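Local coordinates for SusD homolog (Bacteroides thetaiotaomicron, PDB 4MRU), which probably binds mucin O-glycans at the bacterial surface, as a SusD-like lipoprotein of a TPR-like helical fold, at residues T470-S473 with F474-N477; K357-F360 with E361-A365. All blocks are in the same frame, centred on the assembly; numbering follows the deposited sequence.

Interaction 1. Residues T470-S473 with F474-N477; sequences TQNS and FHLN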
loop_
_atom_site.group_PDB
_atom_site.type_symbol
_atom_site.label_atom_id
_atom_site.label_comp_id
_atom_site.label_asym_id
_atom_site.label_seq_id
_atom_site.Cartn_x
_atom_site.Cartn_y
_atom_site.Cartn_z
ATOM N N THR A 470 0.049 20.837 18.864
ATOM C CA THR A 470 -0.440 22.149 19.330
ATOM C C THR A 470 -1.837 22.036 19.933
ATOM O O THR A 470 -2.119 22.709 20.899
ATOM C CB THR A 470 -0.443 23.229 18.210
ATOM O OG1 THR A 470 -1.289 22.821 17.147
ATOM C CG2 THR A 470 0.945 23.441 17.664
ATOM N N GLN A 471 -2.683 21.196 19.358
ATOM C CA GLN A 471 -4.097 21.140 19.685
ATOM C C GLN A 471 -4.483 19.932 20.478
ATOM O O GLN A 471 -5.580 19.908 21.010
ATOM C CB GLN A 471 -4.985 21.032 18.437
ATOM C CG GLN A 471 -4.636 21.859 17.214
ATOM C CD GLN A 471 -5.084 23.276 17.295
ATOM O OE1 GLN A 471 -6.171 23.619 16.840
ATOM N NE2 GLN A 471 -4.250 24.113 17.879
ATOM N N ASN A 472 -3.668 18.876 20.458
ATOM C CA ASN A 472 -4.049 17.604 21.098
ATOM C C ASN A 472 -2.921 17.029 21.962
ATOM O O ASN A 472 -2.685 15.830 21.969
ATOM C CB ASN A 472 -4.505 16.617 20.012
ATOM C CG ASN A 472 -5.302 15.447 20.561
ATOM O OD1 ASN A 472 -5.973 15.566 21.591
ATOM N ND2 ASN A 472 -5.299 14.330 19.827
ATOM N N SER A 473 -2.257 17.908 22.709
ATOM C CA SER A 473 -0.955 17.617 23.304
ATOM C C SER A 473 -1.009 16.595 24.465
ATOM O O SER A 473 -0.099 15.761 24.598
ATOM C CB SER A 473 -0.281 18.899 23.810
ATOM O OG SER A 473 -1.052 19.492 24.823
ATOM N N PHE A 474 -2.066 16.598 25.266
ATOM C CA PHE A 474 -2.237 15.531 26.285
ATOM C C PHE A 474 -2.300 14.111 25.641
ATOM O O PHE A 474 -1.520 13.192 25.981
ATOM C CB PHE A 474 -3.469 15.838 27.134
ATOM C CG PHE A 474 -3.728 14.841 28.230
ATOM C CD1 PHE A 474 -4.460 13.697 27.960
ATOM C CD2 PHE A 474 -3.271 15.057 29.535
ATOM C CE1 PHE A 474 -4.714 12.761 28.947
ATOM C CE2 PHE A 474 -3.544 14.137 30.533
ATOM C CZ PHE A 474 -4.268 12.980 30.231
ATOM N N HIS A 475 -3.237 13.941 24.723
ATOM C CA HIS A 475 -3.389 12.675 24.012
ATOM C C HIS A 475 -2.136 12.337 23.166
ATOM O O HIS A 475 -1.668 11.186 23.156
ATOM C CB HIS A 475 -4.622 12.714 23.147
ATOM C CG HIS A 475 -5.902 12.774 23.922
ATOM N ND1 HIS A 475 -6.166 11.939 24.986
ATOM C CD2 HIS A 475 -7.014 13.534 23.755
ATOM C CE1 HIS A 475 -7.386 12.181 25.440
ATOM N NE2 HIS A 475 -7.921 13.141 24.712
ATOM N N LEU A 476 -1.589 13.323 22.490
ATOM C CA LEU A 476 -0.406 13.060 21.686
ATOM C C LEU A 476 0.775 12.576 22.570
ATOM O O LEU A 476 1.447 11.600 22.237
ATOM C CB LEU A 476 -0.023 14.290 20.882
ATOM C CG LEU A 476 1.326 14.097 20.200
ATOM C CD1 LEU A 476 1.169 13.095 19.054
ATOM C CD2 LEU A 476 1.882 15.411 19.724
ATOM N N ASN A 477 0.989 13.235 23.706
ATOM C CA ASN A 477 2.055 12.838 24.612
ATOM C C ASN A 477 1.947 11.358 25.064
ATOM O O ASN A 477 2.951 10.621 25.083
ATOM C CB ASN A 477 2.100 13.769 25.832
ATOM C CG ASN A 477 3.192 13.382 26.783
ATOM O OD1 ASN A 477 4.364 13.547 26.476
ATOM N ND2 ASN A 477 2.812 12.786 27.917
HETATM O O HOH W 1 -5.179 16.249 24.211
#
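Asn472 OD1 gathers several contacts where the chain turns from helix 466-471 into helix 473-486. A water oxygen donates to Asn472 OD1 at 2.8 Å and in turn accepts the backbone N-H of His475, with 3.1 Å between the water oxygen and His475 N. The water thus joins the side chain of Asn472 to the first turn of the new helix in place of a direct capping bond. The same OD1 also lies at the edge of the His475 imidazole, near the ring plane, 3.1 Å from CD2, a close C-H to oxygen approach. Amide and ring are turned steeply, their planes 66° apart, and the amide's CG sits 3.8 Å from His475 CB. Two torsions bring the groups together: Asn472 swings its CG opposite its own backbone N (chi1 -163°), while His475 keeps its ring beside its backbone N (chi1 -67°), which sets CD2 beside Asn472 OD1.

Elsewhere the amide is held from outside. Its ND2 donates to the Glu468 carboxylate and to the Ala147 carbonyl, and OD1 takes a further, weak bond from Asn146 N, so the kink is fastened to the loop that holds Ala147.

Along the backbone the new helix starts at once. Leu476 N donates to Asn472 O at 2.8 Å, and one residue on Asn477 N reaches Ser473 O at 2.9 Å. Leu476 CB rests 3.3 Å from Asn472 O, and its side chain packs on Tyr149, Tyr464 and Tyr469. With the water spanning the turn, the bonds to both ends of the buried Asn472 amide would fix its rotation at the junction of the two helices, alongside its packing on Tyr149.

Interaction 2. Residues K357-F360 with E361-A365; sequences KLSF and EEHGA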
loop_
_atom_site.group_PDB
_atom_site.type_symbol
_atom_site.label_atom_id
_atom_site.label_comp_id
_atom_site.label_asym_id
_atom_site.label_seq_id
_atom_site.Cartn_x
_atom_site.Cartn_y
_atom_site.Cartn_z
ATOM N N LYS A 357 0.861 -15.014 -12.721
ATOM C CA LYS A 357 -0.082 -15.230 -13.845
ATOM C C LYS A 357 -1.317 -14.312 -13.780
ATOM O O LYS A 357 -1.763 -13.761 -14.804
ATOM C CB LYS A 357 -0.493 -16.686 -13.927
ATOM C CG LYS A 357 0.625 -17.562 -14.506
ATOM C CD LYS A 357 0.209 -19.029 -14.658
ATOM C CE LYS A 357 0.029 -19.669 -13.294
ATOM N NZ LYS A 357 0.059 -21.169 -13.387
ATOM N N LEU A 358 -1.892 -14.208 -12.605
ATOM C CA LEU A 358 -3.017 -13.329 -12.361
ATOM C C LEU A 358 -2.663 -11.876 -12.607
ATOM O O LEU A 358 -3.480 -11.147 -13.147
ATOM C CB LEU A 358 -3.526 -13.470 -10.923
ATOM C CG LEU A 358 -4.278 -14.758 -10.642
ATOM C CD1 LEU A 358 -4.463 -14.966 -9.150
ATOM C CD2 LEU A 358 -5.623 -14.774 -11.342
ATOM N N SER A 359 -1.488 -11.433 -12.162
ATOM C CA SER A 359 -1.091 -10.046 -12.439
ATOM C C SER A 359 -0.929 -9.817 -13.949
ATOM O O SER A 359 -1.361 -8.807 -14.459
ATOM C CB SER A 359 0.180 -9.679 -11.696
ATOM O OG SER A 359 0.687 -8.439 -12.092
ATOM N N PHE A 360 -0.240 -10.704 -14.657
ATOM C CA PHE A 360 -0.177 -10.563 -16.130
ATOM C C PHE A 360 -1.570 -10.494 -16.755
ATOM O O PHE A 360 -1.865 -9.634 -17.633
ATOM C CB PHE A 360 0.595 -11.735 -16.794
ATOM C CG PHE A 360 2.098 -11.583 -16.774
ATOM C CD1 PHE A 360 2.778 -11.378 -15.583
ATOM C CD2 PHE A 360 2.841 -11.653 -17.975
ATOM C CE1 PHE A 360 4.150 -11.304 -15.568
ATOM C CE2 PHE A 360 4.227 -11.577 -17.952
ATOM C CZ PHE A 360 4.878 -11.364 -16.759
ATOM N N GLU A 361 -2.432 -11.395 -16.328
ATOM C CA GLU A 361 -3.774 -11.440 -16.867
ATOM C C GLU A 361 -4.490 -10.101 -16.577
ATOM O O GLU A 361 -5.150 -9.553 -17.463
ATOM C CB GLU A 361 -4.555 -12.634 -16.302
ATOM C CG GLU A 361 -6.037 -12.660 -16.726
ATOM C CD GLU A 361 -6.864 -13.733 -16.017
ATOM O OE1 GLU A 361 -6.879 -14.888 -16.482
ATOM O OE2 GLU A 361 -7.477 -13.437 -14.977
ATOM N N GLU A 362 -4.336 -9.554 -15.363
ATOM C CA GLU A 362 -4.977 -8.276 -14.942
ATOM C C GLU A 362 -4.640 -7.160 -15.915
ATOM O O GLU A 362 -5.470 -6.313 -16.224
ATOM C CB GLU A 362 -4.544 -7.919 -13.506
ATOM C CG GLU A 362 -5.159 -6.671 -12.848
ATOM C CD GLU A 362 -4.392 -6.215 -11.582
ATOM O OE1 GLU A 362 -3.689 -7.061 -10.899
ATOM O OE2 GLU A 362 -4.536 -5.005 -11.233
ATOM N N HIS A 363 -3.409 -7.153 -16.392
ATOM C CA HIS A 363 -2.926 -6.089 -17.272
ATOM C C HIS A 363 -2.944 -6.448 -18.758
ATOM O O HIS A 363 -2.497 -5.661 -19.587
ATOM C CB HIS A 363 -1.527 -5.735 -16.857
ATOM C CG HIS A 363 -1.462 -5.201 -15.462
ATOM N ND1 HIS A 363 -1.857 -3.922 -15.153
ATOM C CD2 HIS A 363 -1.133 -5.789 -14.291
ATOM C CE1 HIS A 363 -1.736 -3.730 -13.852
ATOM N NE2 HIS A 363 -1.317 -4.856 -13.299
ATOM N N GLY A 364 -3.471 -7.605 -19.108
ATOM C CA GLY A 364 -3.469 -8.050 -20.501
ATOM C C GLY A 364 -2.089 -8.410 -21.066
ATOM O O GLY A 364 -1.867 -8.359 -22.280
ATOM N N ALA A 365 -1.150 -8.759 -20.194
ATOM C CA ALA A 365 0.204 -9.066 -20.600
ATOM C C ALA A 365 0.387 -10.569 -20.873
ATOM O O ALA A 365 -0.222 -11.410 -20.209
ATOM C CB ALA A 365 1.176 -8.598 -19.527
HETATM O O HOH W 2 -0.946 -6.554 -10.862
#
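A Schellman motif closes helix 348-363, and Phe360 O is its focus. Gly364, with its positive phi of 69°, turns the chain back so that Ala365 N donates to Phe360 O at 2.8 Å, while Gly364 N bonds to Glu361 O at 3.1 Å. His363 N points its main bond at Ser359 O, 3.3 Å away, and makes only a weak one to Phe360 O. Upstream the ordinary helical ladder runs on, with Glu361 N on Lys357 O and Glu362 N on Leu358 O.

The turn also brings an apolar contact: Ala365 CB comes to 3.8 Å from Phe360 CD2, and Ala365 O sits by the ring's edge, near its plane. The buried phenyl also packs on Tyr371, Ala368 and Pro274, which ties the helix end to the short helix 368-371 and to the loop holding Pro274.

Ser359, Glu362 and His363 bring their polar atoms together. The His363 imidazole stands with its ring beside its own backbone N (chi1 -62°), which lays CD2 3.0 Å from Ser359 O; Glu362 CG lies over one face, offset toward the rim. Ser359 OG meets the imidazole at its edge, in plane, and is hydrogen-bonded to Arg275 NH1, while Tyr279 packs edge-to-face with the histidine. On another flank, Glu361 OE2 is hydrogen-bonded to Asn235 ND2. One water joins the three side chains: its oxygen lies 2.8 Å from Glu362 OE1, to which it probably donates, and is bonded to Ser359 OG and, at 3.0 Å and in the plane of the ring, to His363 NE2.

Overall arrangement
Followed from the N terminus, the chain comes first to interaction 2, at the C-terminal end of helix 348-363, and more than a hundred residues later to interaction 1, at the break between helices 466-471 and 473-486. They lie in series, neither nested nor crossing, and each closes only a local turn. Their centres are 47 Å apart, on opposite sides of the chain's centre, with about 36 Å between nearest atoms. Side chains of interaction 2 pack against helices 276-279, 327-339 and 368-371, and the side chain of Lys357 is about 10 Å from a bound magnesium ion. Interaction 1 fastens a late helical kink to residues 146-149, far back in sequence.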